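Local coordinates for protein fusolin (Unidentified entomopoxvirus, PDB 4OW5) that probably binds chitin through a copper-dependent lytic polysaccharide monooxygenase-like domain, enhances the virulence of entomopoxviruses and crystallizes in vivo into viral spindles, at residues H1-F6 and E137-A142; I143-F148 and L194-T199. All blocks are in the same frame, centred on the assembly; numbering follows the deposited sequence.

Contact 1: H1-F6 and E137-A142; sequences HGYITF and EFCPTA
Phe138 lays its ring flat against the backbone of Gly2-Ile4, with Tyr3 O 3.6 Å above the ring plane and over its centre. Phe138 CG stands anti to the backbone N (chi1 -169°), which folds the ring across the opposing strand, where Phe138 CD2 meets Ile4 CG1 at 3.9 Å. On the other face of this antiparallel pair, Cys139 CB touches Tyr3 CE1 at 3.7 Å, while the sulfur, in a disulfide with Cys189, lies obliquely to the ring. Thr141 CG2 reaches Tyr3 CE2, the two side chains crossing at about a right angle. Thr5 CG2 presses tightly on Cys139 CB at 3.4 Å, and Thr5 OG1 donates to Glu137 OE1 (2.8 Å) on the anti side, tilted 29° out of the carboxylate plane. Ser187 and Gln188 hold that carboxylate too. A classic beta bulge sets Thr5 and Phe6 against Glu137, whose carbonyl O accepts from both amides. At the far end His1 O takes Thr141 N (2.7 Å) and Ala142 N (3.2 Å) from the same face of its carbonyl plane, and Asn67 engages Thr141 OG1. His1 is a copper- or zinc-binding residue of this protein, as in the histidine brace of lytic polysaccharide monooxygenases; no metal is bound to this chain, and His1 NE2 is hydrogen-bonded to Glu68. Two amides gripping its carbonyl would help fix the N-terminal residue at the site.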
ATOM      1  N   HIS A   1     -21.370  -5.642 -26.876  1.00 14.62           N
ATOM      2  CA  HIS A   1     -20.367  -6.536 -26.287  1.00 14.15           C
ATOM      3  C   HIS A   1     -19.030  -5.833 -26.233  1.00 13.02           C
ATOM      4  O   HIS A   1     -18.625  -5.127 -27.163  1.00 10.38           O
ATOM      5  CB  HIS A   1     -20.226  -7.848 -27.035  1.00 15.22           C
ATOM      6  CG  HIS A   1     -21.282  -8.864 -26.717  1.00 19.29           C
ATOM      7  ND1 HIS A   1     -22.623  -8.584 -26.850  1.00 21.60           N
ATOM      8  CD2 HIS A   1     -21.147 -10.148 -26.327  1.00 20.82           C
ATOM      9  CE1 HIS A   1     -23.260  -9.698 -26.529  1.00 21.02           C
ATOM     10  NE2 HIS A   1     -22.403 -10.680 -26.275  1.00 21.00           N
ATOM     11  N   GLY A   2     -18.339  -6.050 -25.149  1.00 10.35           N
ATOM     12  CA  GLY A   2     -17.064  -5.392 -24.931  1.00 10.36           C
ATOM     13  C   GLY A   2     -16.604  -5.449 -23.505  1.00 12.90           C
ATOM     14  O   GLY A   2     -17.260  -6.050 -22.650  1.00 12.51           O
ATOM     15  N   TYR A   3     -15.448  -4.853 -23.271  1.00 10.08           N
ATOM     16  CA  TYR A   3     -14.778  -4.836 -21.986  1.00  9.92           C
ATOM     17  C   TYR A   3     -13.835  -3.622 -21.886  1.00 11.81           C
ATOM     18  O   TYR A   3     -13.468  -3.020 -22.898  1.00  9.35           O
ATOM     19  CB  TYR A   3     -13.997  -6.150 -21.744  1.00  9.89           C
ATOM     20  CG  TYR A   3     -13.202  -6.635 -22.937  1.00 13.92           C
ATOM     21  CD1 TYR A   3     -12.087  -5.938 -23.388  1.00 16.15           C
ATOM     22  CD2 TYR A   3     -13.630  -7.732 -23.690  1.00 15.42           C
ATOM     23  CE1 TYR A   3     -11.454  -6.278 -24.574  1.00 16.04           C
ATOM     24  CE2 TYR A   3     -12.946  -8.130 -24.841  1.00 16.76           C
ATOM     25  CZ  TYR A   3     -11.873  -7.382 -25.288  1.00 22.42           C
ATOM     26  OH  TYR A   3     -11.141  -7.721 -26.391  1.00 20.73           O
ATOM     27  N   ILE A   4     -13.484  -3.264 -20.658  1.00 10.57           N
ATOM     28  CA  ILE A   4     -12.544  -2.174 -20.384  1.00 11.11           C
ATOM     29  C   ILE A   4     -11.164  -2.685 -20.755  1.00 14.45           C
ATOM     30  O   ILE A   4     -10.793  -3.750 -20.262  1.00 13.90           O
ATOM     31  CB  ILE A   4     -12.508  -1.650 -18.926  1.00 14.14           C
ATOM     32  CG1 ILE A   4     -13.873  -1.609 -18.215  1.00 15.61           C
ATOM     33  CG2 ILE A   4     -11.824  -0.275 -18.879  1.00 14.21           C
ATOM     34  CD1 ILE A   4     -13.677  -1.607 -16.636  1.00 17.39           C
ATOM     35  N   THR A   5     -10.419  -1.946 -21.603  1.00 11.40           N
ATOM     36  CA  THR A   5      -9.041  -2.291 -21.952  1.00 10.54           C
ATOM     37  C   THR A   5      -8.087  -1.397 -21.204  1.00 13.34           C
ATOM     38  O   THR A   5      -6.962  -1.809 -20.974  1.00 13.22           O
ATOM     39  CB  THR A   5      -8.774  -2.291 -23.428  1.00 18.59           C
ATOM     40  OG1 THR A   5      -9.305  -1.104 -23.998  1.00 16.04           O
ATOM     41  CG2 THR A   5      -9.312  -3.541 -24.087  1.00 15.80           C
ATOM     42  N   PHE A   6      -8.494  -0.206 -20.815  1.00  8.47           N
ATOM     43  CA  PHE A   6      -7.608   0.635 -19.987  1.00  8.45           C
ATOM     44  C   PHE A   6      -8.418   1.452 -19.002  1.00 13.09           C
ATOM     45  O   PHE A   6      -9.180   2.294 -19.463  1.00 13.69           O
ATOM     46  CB  PHE A   6      -6.709   1.577 -20.805  1.00  9.77           C
ATOM     47  CG  PHE A   6      -5.692   2.207 -19.883  1.00 11.81           C
ATOM     48  CD1 PHE A   6      -4.704   1.436 -19.298  1.00 13.55           C
ATOM     49  CD2 PHE A   6      -5.816   3.530 -19.478  1.00 14.85           C
ATOM     50  CE1 PHE A   6      -3.889   1.950 -18.308  1.00 14.21           C
ATOM     51  CE2 PHE A   6      -4.924   4.083 -18.549  1.00 17.34           C
ATOM     52  CZ  PHE A   6      -3.954   3.282 -17.981  1.00 15.67           C
ATOM     53  N   GLU A 137     -10.226   3.604 -21.882  1.00 12.44           N
ATOM     54  CA  GLU A 137     -10.439   2.974 -23.184  1.00 11.48           C
ATOM     55  C   GLU A 137     -11.331   1.766 -22.967  1.00 13.99           C
ATOM     56  O   GLU A 137     -11.014   0.879 -22.154  1.00 12.84           O
ATOM     57  CB  GLU A 137      -9.111   2.583 -23.881  1.00 12.53           C
ATOM     58  CG  GLU A 137      -9.334   2.179 -25.328  1.00 13.02           C
ATOM     59  CD  GLU A 137      -8.146   1.571 -26.048  1.00 24.86           C
ATOM     60  OE1 GLU A 137      -7.615   0.556 -25.549  1.00 23.44           O
ATOM     61  OE2 GLU A 137      -7.799   2.052 -27.152  1.00 20.36           O
ATOM     62  N   PHE A 138     -12.500   1.790 -23.578  1.00 11.90           N
ATOM     63  CA  PHE A 138     -13.444   0.688 -23.547  1.00 11.04           C
ATOM     64  C   PHE A 138     -13.492   0.108 -24.973  1.00 15.40           C
ATOM     65  O   PHE A 138     -13.702   0.845 -25.949  1.00 14.90           O
ATOM     66  CB  PHE A 138     -14.803   1.144 -23.037  1.00 12.28           C
ATOM     67  CG  PHE A 138     -15.715  -0.017 -22.739  1.00 13.11           C
ATOM     68  CD1 PHE A 138     -16.497  -0.577 -23.734  1.00 15.83           C
ATOM     69  CD2 PHE A 138     -15.776  -0.568 -21.463  1.00 13.26           C
ATOM     70  CE1 PHE A 138     -17.290  -1.694 -23.471  1.00 15.57           C
ATOM     71  CE2 PHE A 138     -16.628  -1.633 -21.190  1.00 16.70           C
ATOM     72  CZ  PHE A 138     -17.364  -2.206 -22.206  1.00 14.88           C
ATOM     73  N   CYS A 139     -13.271  -1.183 -25.070  1.00 12.66           N
ATOM     74  CA  CYS A 139     -13.137  -1.941 -26.300  1.00 13.58           C
ATOM     75  C   CYS A 139     -14.455  -2.612 -26.678  1.00 16.04           C
ATOM     76  O   CYS A 139     -14.801  -3.637 -26.085  1.00 13.28           O
ATOM     77  CB  CYS A 139     -12.022  -2.963 -26.118  1.00 16.37           C
ATOM     78  SG  CYS A 139     -11.627  -3.944 -27.586  1.00 22.07           S
ATOM     79  N   PRO A 140     -15.195  -2.089 -27.687  1.00 12.70           N
ATOM     80  CA  PRO A 140     -16.438  -2.766 -28.089  1.00 12.91           C
ATOM     81  C   PRO A 140     -16.121  -3.849 -29.106  1.00 18.65           C
ATOM     82  O   PRO A 140     -15.557  -3.549 -30.152  1.00 19.98           O
ATOM     83  CB  PRO A 140     -17.261  -1.642 -28.702  1.00 14.64           C
ATOM     84  CG  PRO A 140     -16.220  -0.720 -29.317  1.00 17.70           C
ATOM     85  CD  PRO A 140     -14.946  -0.894 -28.524  1.00 13.37           C
ATOM     86  N   THR A 141     -16.420  -5.105 -28.791  1.00 15.93           N
ATOM     87  CA  THR A 141     -16.219  -6.174 -29.754  1.00 15.64           C
ATOM     88  C   THR A 141     -17.395  -6.151 -30.760  1.00 17.95           C
ATOM     89  O   THR A 141     -17.252  -6.656 -31.870  1.00 17.72           O
ATOM     90  CB  THR A 141     -16.042  -7.505 -29.053  1.00 19.09           C
ATOM     91  OG1 THR A 141     -17.214  -7.831 -28.334  1.00 17.72           O
ATOM     92  CG2 THR A 141     -14.849  -7.499 -28.112  1.00 18.87           C
ATOM     93  N   ALA A 142     -18.572  -5.638 -30.335  1.00 13.53           N
ATOM     94  CA  ALA A 142     -19.742  -5.415 -31.181  1.00 14.51           C
ATOM     95  C   ALA A 142     -20.180  -3.987 -30.970  1.00 20.81           C
ATOM     96  O   ALA A 142     -20.393  -3.575 -29.830  1.00 21.19           O
ATOM     97  CB  ALA A 142     -20.863  -6.357 -30.835  1.00 15.47           C
TER

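Contact 2: I143-F148 and L194-T199; sequences IHEPSF and LVYRTT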
ATOM      1  N   ILE A 143     -20.365  -3.252 -32.045  1.00 17.56           N
ATOM      2  CA  ILE A 143     -20.759  -1.844 -31.965  1.00 17.73           C
ATOM      3  C   ILE A 143     -22.257  -1.711 -31.686  1.00 18.84           C
ATOM      4  O   ILE A 143     -23.075  -2.220 -32.440  1.00 18.40           O
ATOM      5  CB  ILE A 143     -20.351  -1.084 -33.256  1.00 21.41           C
ATOM      6  CG1 ILE A 143     -18.815  -1.141 -33.489  1.00 23.51           C
ATOM      7  CG2 ILE A 143     -20.845   0.374 -33.198  1.00 18.36           C
ATOM      8  CD1 ILE A 143     -18.001  -0.449 -32.419  1.00 28.05           C
ATOM      9  N   HIS A 144     -22.610  -0.986 -30.634  1.00 17.06           N
ATOM     10  CA  HIS A 144     -24.005  -0.705 -30.294  1.00 17.25           C
ATOM     11  C   HIS A 144     -24.184   0.741 -29.925  1.00 20.63           C
ATOM     12  O   HIS A 144     -23.535   1.249 -28.998  1.00 19.01           O
ATOM     13  CB  HIS A 144     -24.578  -1.551 -29.154  1.00 18.48           C
ATOM     14  CG  HIS A 144     -24.470  -3.019 -29.356  1.00 22.37           C
ATOM     15  ND1 HIS A 144     -25.076  -3.671 -30.431  1.00 23.77           N
ATOM     16  CD2 HIS A 144     -23.807  -3.928 -28.617  1.00 23.31           C
ATOM     17  CE1 HIS A 144     -24.726  -4.942 -30.311  1.00 22.44           C
ATOM     18  NE2 HIS A 144     -23.949  -5.135 -29.267  1.00 22.88           N
ATOM     19  N   GLU A 145     -25.176   1.358 -30.574  1.00 16.81           N
ATOM     20  CA  GLU A 145     -25.599   2.726 -30.346  1.00 15.82           C
ATOM     21  C   GLU A 145     -27.116   2.828 -30.546  1.00 18.80           C
ATOM     22  O   GLU A 145     -27.647   2.135 -31.409  1.00 16.66           O
ATOM     23  CB  GLU A 145     -24.872   3.693 -31.287  1.00 17.07           C
ATOM     24  CG  GLU A 145     -23.437   3.998 -30.887  1.00 25.03           C
ATOM     25  CD  GLU A 145     -23.293   4.618 -29.506  1.00 38.79           C
ATOM     26  OE1 GLU A 145     -24.180   5.390 -29.078  1.00 42.62           O
ATOM     27  OE2 GLU A 145     -22.280   4.324 -28.840  1.00 28.61           O
ATOM     28  N   PRO A 146     -27.827   3.665 -29.777  1.00 14.82           N
ATOM     29  CA  PRO A 146     -27.303   4.601 -28.761  1.00 13.87           C
ATOM     30  C   PRO A 146     -26.925   3.893 -27.434  1.00 14.49           C
ATOM     31  O   PRO A 146     -27.443   2.835 -27.089  1.00 12.61           O
ATOM     32  CB  PRO A 146     -28.463   5.593 -28.562  1.00 14.45           C
ATOM     33  CG  PRO A 146     -29.693   4.824 -28.910  1.00 18.34           C
ATOM     34  CD  PRO A 146     -29.284   3.808 -29.954  1.00 15.21           C
ATOM     35  N   SER A 147     -26.051   4.519 -26.688  1.00 11.01           N
ATOM     36  CA  SER A 147     -25.612   3.987 -25.412  1.00 12.33           C
ATOM     37  C   SER A 147     -25.022   5.080 -24.562  1.00 17.54           C
ATOM     38  O   SER A 147     -24.838   6.223 -25.019  1.00 17.48           O
ATOM     39  CB  SER A 147     -24.583   2.889 -25.640  1.00 15.81           C
ATOM     40  OG  SER A 147     -23.403   3.434 -26.210  1.00 14.75           O
ATOM     41  N   PHE A 148     -24.763   4.749 -23.307  1.00 14.11           N
ATOM     42  CA  PHE A 148     -24.123   5.673 -22.372  1.00 13.22           C
ATOM     43  C   PHE A 148     -23.286   4.878 -21.374  1.00 14.81           C
ATOM     44  O   PHE A 148     -23.447   3.660 -21.225  1.00 11.67           O
ATOM     45  CB  PHE A 148     -25.160   6.550 -21.641  1.00 15.00           C
ATOM     46  CG  PHE A 148     -26.051   5.861 -20.636  1.00 15.33           C
ATOM     47  CD1 PHE A 148     -27.269   5.330 -21.016  1.00 16.51           C
ATOM     48  CD2 PHE A 148     -25.695   5.792 -19.291  1.00 16.43           C
ATOM     49  CE1 PHE A 148     -28.113   4.738 -20.075  1.00 14.91           C
ATOM     50  CE2 PHE A 148     -26.517   5.145 -18.372  1.00 16.88           C
ATOM     51  CZ  PHE A 148     -27.756   4.696 -18.760  1.00 13.92           C
ATOM     52  N   LEU A 194     -12.690   0.798 -33.774  1.00 16.07           N
ATOM     53  CA  LEU A 194     -13.305   1.870 -32.987  1.00 15.79           C
ATOM     54  C   LEU A 194     -13.255   1.499 -31.493  1.00 16.86           C
ATOM     55  O   LEU A 194     -13.400   0.332 -31.137  1.00 17.33           O
ATOM     56  CB  LEU A 194     -14.760   2.117 -33.405  1.00 15.94           C
ATOM     57  CG  LEU A 194     -15.001   2.631 -34.833  1.00 20.15           C
ATOM     58  CD1 LEU A 194     -16.467   2.734 -35.111  1.00 21.63           C
ATOM     59  CD2 LEU A 194     -14.337   3.957 -35.048  1.00 17.45           C
ATOM     60  N   VAL A 195     -13.032   2.481 -30.644  1.00 13.26           N
ATOM     61  CA  VAL A 195     -13.033   2.341 -29.188  1.00 12.94           C
ATOM     62  C   VAL A 195     -13.852   3.480 -28.605  1.00 16.99           C
ATOM     63  O   VAL A 195     -14.121   4.472 -29.293  1.00 18.88           O
ATOM     64  CB  VAL A 195     -11.592   2.343 -28.598  1.00 16.53           C
ATOM     65  CG1 VAL A 195     -10.823   1.081 -28.982  1.00 16.77           C
ATOM     66  CG2 VAL A 195     -10.815   3.595 -29.002  1.00 16.57           C
ATOM     67  N   TYR A 196     -14.212   3.359 -27.340  1.00 13.42           N
ATOM     68  CA  TYR A 196     -14.787   4.432 -26.556  1.00 13.16           C
ATOM     69  C   TYR A 196     -13.665   4.951 -25.692  1.00 18.27           C
ATOM     70  O   TYR A 196     -13.054   4.152 -24.981  1.00 17.03           O
ATOM     71  CB  TYR A 196     -15.937   3.981 -25.689  1.00 14.10           C
ATOM     72  CG  TYR A 196     -17.171   3.565 -26.444  1.00 14.75           C
ATOM     73  CD1 TYR A 196     -18.103   4.499 -26.842  1.00 16.41           C
ATOM     74  CD2 TYR A 196     -17.486   2.226 -26.609  1.00 16.41           C
ATOM     75  CE1 TYR A 196     -19.268   4.124 -27.502  1.00 16.10           C
ATOM     76  CE2 TYR A 196     -18.635   1.834 -27.284  1.00 17.31           C
ATOM     77  CZ  TYR A 196     -19.512   2.788 -27.758  1.00 20.63           C
ATOM     78  OH  TYR A 196     -20.653   2.382 -28.395  1.00 21.69           O
ATOM     79  N   ARG A 197     -13.347   6.245 -25.782  1.00 15.74           N
ATOM     80  CA  ARG A 197     -12.312   6.869 -24.945  1.00 15.60           C
ATOM     81  C   ARG A 197     -12.789   8.130 -24.296  1.00 22.21           C
ATOM     82  O   ARG A 197     -13.399   8.947 -24.959  1.00 21.89           O
ATOM     83  CB  ARG A 197     -11.067   7.245 -25.726  1.00 16.75           C
ATOM     84  CG  ARG A 197     -10.213   6.143 -26.198  1.00 15.72           C
ATOM     85  CD  ARG A 197      -8.844   6.679 -26.613  1.00 23.94           C
ATOM     86  NE  ARG A 197      -8.887   7.750 -27.615  1.00 24.74           N
ATOM     87  CZ  ARG A 197      -8.741   7.605 -28.937  1.00 29.62           C
ATOM     88  NH1 ARG A 197      -8.542   6.408 -29.465  1.00 17.69           N
ATOM     89  NH2 ARG A 197      -8.779   8.664 -29.735  1.00 20.10           N
ATOM     90  N   THR A 198     -12.423   8.341 -23.039  1.00 21.02           N
ATOM     91  CA  THR A 198     -12.757   9.562 -22.303  1.00 23.11           C
ATOM     92  C   THR A 198     -11.746   9.757 -21.167  1.00 24.87           C
ATOM     93  O   THR A 198     -11.280   8.778 -20.624  1.00 23.82           O
ATOM     94  CB  THR A 198     -14.215   9.488 -21.757  1.00 32.13           C
ATOM     95  OG1 THR A 198     -14.646  10.782 -21.376  1.00 40.94           O
ATOM     96  CG2 THR A 198     -14.384   8.527 -20.580  1.00 32.92           C
ATOM     97  N   THR A 199     -11.468  10.999 -20.783  1.00 23.58           N
ATOM     98  CA  THR A 199     -10.629  11.322 -19.642  1.00 22.11           C
ATOM     99  C   THR A 199     -11.524  11.619 -18.471  1.00 25.85           C
ATOM    100  O   THR A 199     -12.442  12.445 -18.570  1.00 24.25           O
ATOM    101  CB  THR A 199      -9.677  12.483 -19.935  1.00 21.65           C
ATOM    102  OG1 THR A 199      -8.810  12.078 -20.983  1.00 28.80           O
ATOM    103  CG2 THR A 199      -8.809  12.854 -18.723  1.00 19.86           C
TER
HETATM  104  O   HOH W   1     -20.365   0.199 -29.522  1.00 24.10           O
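Tyr196 carries CG beside its backbone N and anti to the carbonyl carbon (chi1 -68°), which sends the ring out from strand 194-203 toward the loop 143-146 and the start of strand 147-154. Glu145 comes from the opposite direction, its chain bent at chi2 (-59°) to bring the carboxylate to the phenol. Tyr196 OH donates to Glu145 OE2 at 2.6 Å, a short bond; the acceptor sits at the ring edge, in the ring plane, and is met on its anti side, somewhat out of the carboxylate plane. Carboxylate and ring planes are turned 52° from each other. Ser147 OG gives Glu145 OE2 a second bond at 3.0 Å, this one from above the carboxylate plane, and the same hydroxyl accepts from the indole NE1 of Trp215.

Tyr196 OH also accepts from a water at 2.5 Å, and that water accepts from His144 N at 2.8 Å, so a chain of bonds runs from the histidine backbone to the glutamate. Beside this polar cluster, Ile143 CD1 rests on Leu194 CB at 4.2 Å, and Leu180 touches both side chains. Phe149 meets the Tyr196 ring edge-to-face, and Trp215 packs against it at an angle.

His144 is the second metal-binding histidine of the site seen with copper or zinc in this protein, though no metal is bound to this chain; its imidazole is turned toward His1. Tyr196 does not touch that imidazole; through the water it reaches His144 N, and directly the side chain of Glu145, the next residue, consistent with a second-shell role in positioning that ligand.

In the fold
Starting at the N terminus, strand 2-6 is an edge strand of its sheet within the chain. Contact 1 pairs it with strand 131-140 after 130 intervening residues that include four helices, closing the longer loop. The chain then passes from 142 to 143 and contact 2 opens, closing a shorter loop of 45 residues on strand 194-203. The two are in series, neither nested nor crossed, with centres 9 Å apart. Strand 194-203 flanks strand 131-140 on the side away from 2-6, with Phe138 N probably bonded to Tyr196 O. Contact 2 ties this sheet to the loop that leads into strand 147-154 of the second sheet, and together the contacts bring His1 and His144 side by side.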